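Local structure of demethylmenaquinone Methyltransferase (Thermus thermophilus, 1J3L) at residues Arg36-Val40 with Gly124-Leu130. The protein is a member of the aldolase/RraA family, an alpha/beta protein that assembles as three chains. Numbering follows the deposited sequence.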
ATOM      1  N   ARG A  36     -12.125  -5.267  22.055  1.00 29.41           N
ATOM      2  CA  ARG A  36     -13.463  -5.825  21.954  1.00 34.02           C
ATOM      3  C   ARG A  36     -13.422  -6.432  20.549  1.00 30.79           C
ATOM      4  O   ARG A  36     -13.036  -5.756  19.599  1.00 38.28           O
ATOM      5  CB  ARG A  36     -14.497  -4.704  22.011  1.00 35.02           C
ATOM      6  CG  ARG A  36     -15.880  -5.165  22.369  1.00 38.22           C
ATOM      7  CD  ARG A  36     -16.071  -5.250  23.873  1.00 25.93           C
ATOM      8  NE  ARG A  36     -17.333  -5.911  24.188  1.00 46.84           N
ATOM      9  CZ  ARG A  36     -18.531  -5.465  23.822  1.00 44.47           C
ATOM     10  NH1 ARG A  36     -18.644  -4.343  23.124  1.00 60.43           N
ATOM     11  NH2 ARG A  36     -19.617  -6.150  24.146  1.00 54.31           N
ATOM     12  N   THR A  37     -13.806  -7.691  20.402  1.00 21.26           N
ATOM     13  CA  THR A  37     -13.745  -8.325  19.092  1.00 24.36           C
ATOM     14  C   THR A  37     -15.092  -8.598  18.455  1.00 31.33           C
ATOM     15  O   THR A  37     -16.141  -8.548  19.104  1.00 35.08           O
ATOM     16  CB  THR A  37     -12.993  -9.665  19.147  1.00 25.54           C
ATOM     17  OG1 THR A  37     -13.755 -10.614  19.910  1.00 25.19           O
ATOM     18  CG2 THR A  37     -11.628  -9.474  19.794  1.00 16.41           C
ATOM     19  N   LEU A  38     -15.036  -8.912  17.167  1.00 26.95           N
ATOM     20  CA  LEU A  38     -16.223  -9.199  16.391  1.00 28.47           C
ATOM     21  C   LEU A  38     -15.810  -9.894  15.099  1.00 30.52           C
ATOM     22  O   LEU A  38     -14.830  -9.509  14.454  1.00 33.69           O
ATOM     23  CB  LEU A  38     -16.945  -7.890  16.092  1.00 25.77           C
ATOM     24  CG  LEU A  38     -18.268  -7.894  15.350  1.00 34.59           C
ATOM     25  CD1 LEU A  38     -19.264  -8.785  16.070  1.00 51.00           C
ATOM     26  CD2 LEU A  38     -18.781  -6.462  15.268  1.00 39.43           C
ATOM     27  N   ARG A  39     -16.545 -10.935  14.741  1.00 28.63           N
ATOM     28  CA  ARG A  39     -16.267 -11.666  13.518  1.00 28.90           C
ATOM     29  C   ARG A  39     -17.518 -11.632  12.665  1.00 35.72           C
ATOM     30  O   ARG A  39     -18.600 -11.997  13.118  1.00 36.67           O
ATOM     31  CB  ARG A  39     -15.886 -13.115  13.818  1.00 36.08           C
ATOM     32  CG  ARG A  39     -15.662 -13.941  12.561  1.00 56.98           C
ATOM     33  CD  ARG A  39     -15.256 -15.368  12.880  1.00 67.28           C
ATOM     34  NE  ARG A  39     -13.976 -15.427  13.580  1.00 65.73           N
ATOM     35  CZ  ARG A  39     -13.818 -15.901  14.812  1.00 67.77           C
ATOM     36  NH1 ARG A  39     -14.864 -16.366  15.487  1.00 65.01           N
ATOM     37  NH2 ARG A  39     -12.613 -15.909  15.371  1.00 55.36           N
ATOM     38  N   VAL A  40     -17.366 -11.164  11.433  1.00 32.48           N
ATOM     39  CA  VAL A  40     -18.478 -11.089  10.504  1.00 25.45           C
ATOM     40  C   VAL A  40     -17.921 -11.234   9.105  1.00 29.13           C
ATOM     41  O   VAL A  40     -16.705 -11.297   8.898  1.00 23.87           O
ATOM     42  CB  VAL A  40     -19.225  -9.735  10.572  1.00 25.94           C
ATOM     43  CG1 VAL A  40     -19.816  -9.537  11.939  1.00 27.72           C
ATOM     44  CG2 VAL A  40     -18.272  -8.580  10.215  1.00 26.42           C
ATOM     45  N   GLY A 124     -22.726 -13.296  12.618  1.00 36.51           N
ATOM     46  CA  GLY A 124     -21.438 -12.983  13.204  1.00 43.45           C
ATOM     47  C   GLY A 124     -21.326 -13.330  14.676  1.00 44.11           C
ATOM     48  O   GLY A 124     -22.324 -13.631  15.334  1.00 40.72           O
ATOM     49  N   GLU A 125     -20.101 -13.276  15.191  1.00 47.06           N
ATOM     50  CA  GLU A 125     -19.823 -13.595  16.589  1.00 44.02           C
ATOM     51  C   GLU A 125     -19.264 -12.386  17.336  1.00 39.82           C
ATOM     52  O   GLU A 125     -18.474 -11.616  16.788  1.00 40.59           O
ATOM     53  CB  GLU A 125     -18.809 -14.734  16.671  1.00 41.13           C
ATOM     54  CG  GLU A 125     -19.057 -15.873  15.705  1.00 49.19           C
ATOM     55  CD  GLU A 125     -17.964 -16.930  15.773  1.00 61.27           C
ATOM     56  OE1 GLU A 125     -17.777 -17.524  16.856  1.00 61.44           O
ATOM     57  OE2 GLU A 125     -17.290 -17.168  14.748  1.00 57.10           O
ATOM     58  N   VAL A 126     -19.658 -12.245  18.598  1.00 42.38           N
ATOM     59  CA  VAL A 126     -19.207 -11.141  19.432  1.00 37.37           C
ATOM     60  C   VAL A 126     -18.243 -11.597  20.533  1.00 40.50           C
ATOM     61  O   VAL A 126     -18.460 -12.618  21.182  1.00 49.75           O
ATOM     62  CB  VAL A 126     -20.411 -10.435  20.079  1.00 39.67           C
ATOM     63  CG1 VAL A 126     -19.955  -9.178  20.798  1.00 35.09           C
ATOM     64  CG2 VAL A 126     -21.452 -10.114  19.010  1.00 34.16           C
ATOM     65  N   ASP A 127     -17.185 -10.815  20.736  1.00 44.56           N
ATOM     66  CA  ASP A 127     -16.155 -11.086  21.735  1.00 38.88           C
ATOM     67  C   ASP A 127     -15.596 -12.515  21.748  1.00 42.29           C
ATOM     68  O   ASP A 127     -15.522 -13.158  22.798  1.00 39.15           O
ATOM     69  CB  ASP A 127     -16.656 -10.695  23.133  1.00 30.64           C
ATOM     70  CG  ASP A 127     -16.596  -9.185  23.380  1.00 31.04           C
ATOM     71  OD1 ASP A 127     -15.516  -8.584  23.198  1.00 47.60           O
ATOM     72  OD2 ASP A 127     -17.621  -8.595  23.770  1.00 35.58           O
ATOM     73  N   VAL A 128     -15.200 -12.998  20.570  1.00 34.61           N
ATOM     74  CA  VAL A 128     -14.611 -14.329  20.418  1.00 35.48           C
ATOM     75  C   VAL A 128     -13.149 -14.184  20.020  1.00 40.83           C
ATOM     76  O   VAL A 128     -12.751 -13.161  19.462  1.00 41.95           O
ATOM     77  CB  VAL A 128     -15.292 -15.149  19.309  1.00 38.01           C
ATOM     78  CG1 VAL A 128     -16.728 -15.456  19.681  1.00 35.94           C
ATOM     79  CG2 VAL A 128     -15.215 -14.395  18.001  1.00 37.13           C
ATOM     80  N   PRO A 129     -12.323 -15.203  20.314  1.00 42.00           N
ATOM     81  CA  PRO A 129     -10.909 -15.119  19.948  1.00 42.85           C
ATOM     82  C   PRO A 129     -10.809 -15.004  18.429  1.00 38.63           C
ATOM     83  O   PRO A 129     -11.493 -15.727  17.707  1.00 45.22           O
ATOM     84  CB  PRO A 129     -10.341 -16.444  20.461  1.00 43.84           C
ATOM     85  CG  PRO A 129     -11.200 -16.742  21.646  1.00 47.80           C
ATOM     86  CD  PRO A 129     -12.581 -16.399  21.137  1.00 41.91           C
ATOM     87  N   LEU A 130      -9.969 -14.099  17.945  1.00 36.85           N
ATOM     88  CA  LEU A 130      -9.802 -13.920  16.506  1.00 30.79           C
ATOM     89  C   LEU A 130      -8.391 -14.297  16.099  1.00 29.76           C
ATOM     90  O   LEU A 130      -7.467 -14.253  16.911  1.00 30.33           O
ATOM     91  CB  LEU A 130     -10.020 -12.458  16.106  1.00 25.80           C
ATOM     92  CG  LEU A 130     -11.276 -11.693  16.499  1.00 27.84           C
ATOM     93  CD1 LEU A 130     -11.082 -10.245  16.082  1.00 30.37           C
ATOM     94  CD2 LEU A 130     -12.507 -12.283  15.842  1.00 20.84           C
TER
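Arg39 leaves the backbone with CG anti to N (chi1 177°) and runs extended to CD before turning about the CG-CD bond (chi3 -63°), bringing its guanidinium edge to the Glu125 carboxylate and the Pro129 carbonyl. The Arg39 and Glu125 side chains run alongside each other; Arg39 NH1 salt-bridges Glu125 OE2 at 2.7 Å, its hydrogen bond weak, while Arg39 NH2 reaches Pro129 O at 2.6 Å. Leu130 CD2 covers one face of the group. In Thr37, OG1 sits between backbone N and carbonyl carbon, sending the hydroxyl to Val128 O at 2.8 Å and leaving CB and CG2 against Leu130 CD1. Strand 125-126 joins strand 31-39 antiparallel in the mixed sheet of this Aldolase/RraA-family chain, with Arg39 and Glu125 the hydrogen-bonded pair: Arg39 N to Glu125 O and Glu125 N to Arg39 O both measure 2.9 Å. At Asp127 the backbone turns left-handed and the strand ends, though Asp127 N still donates to Thr37 O at 3.0 Å. On the sheet face toward helix 45-51, Leu38 CD1 meets Val126 CG2 at 3.9 Å. Asp127 OD2 salt-bridges Arg36 NE at 2.7 Å, its hydrogen bond weak and the group planes 45° apart; Arg36 NH2 also pairs with Glu53.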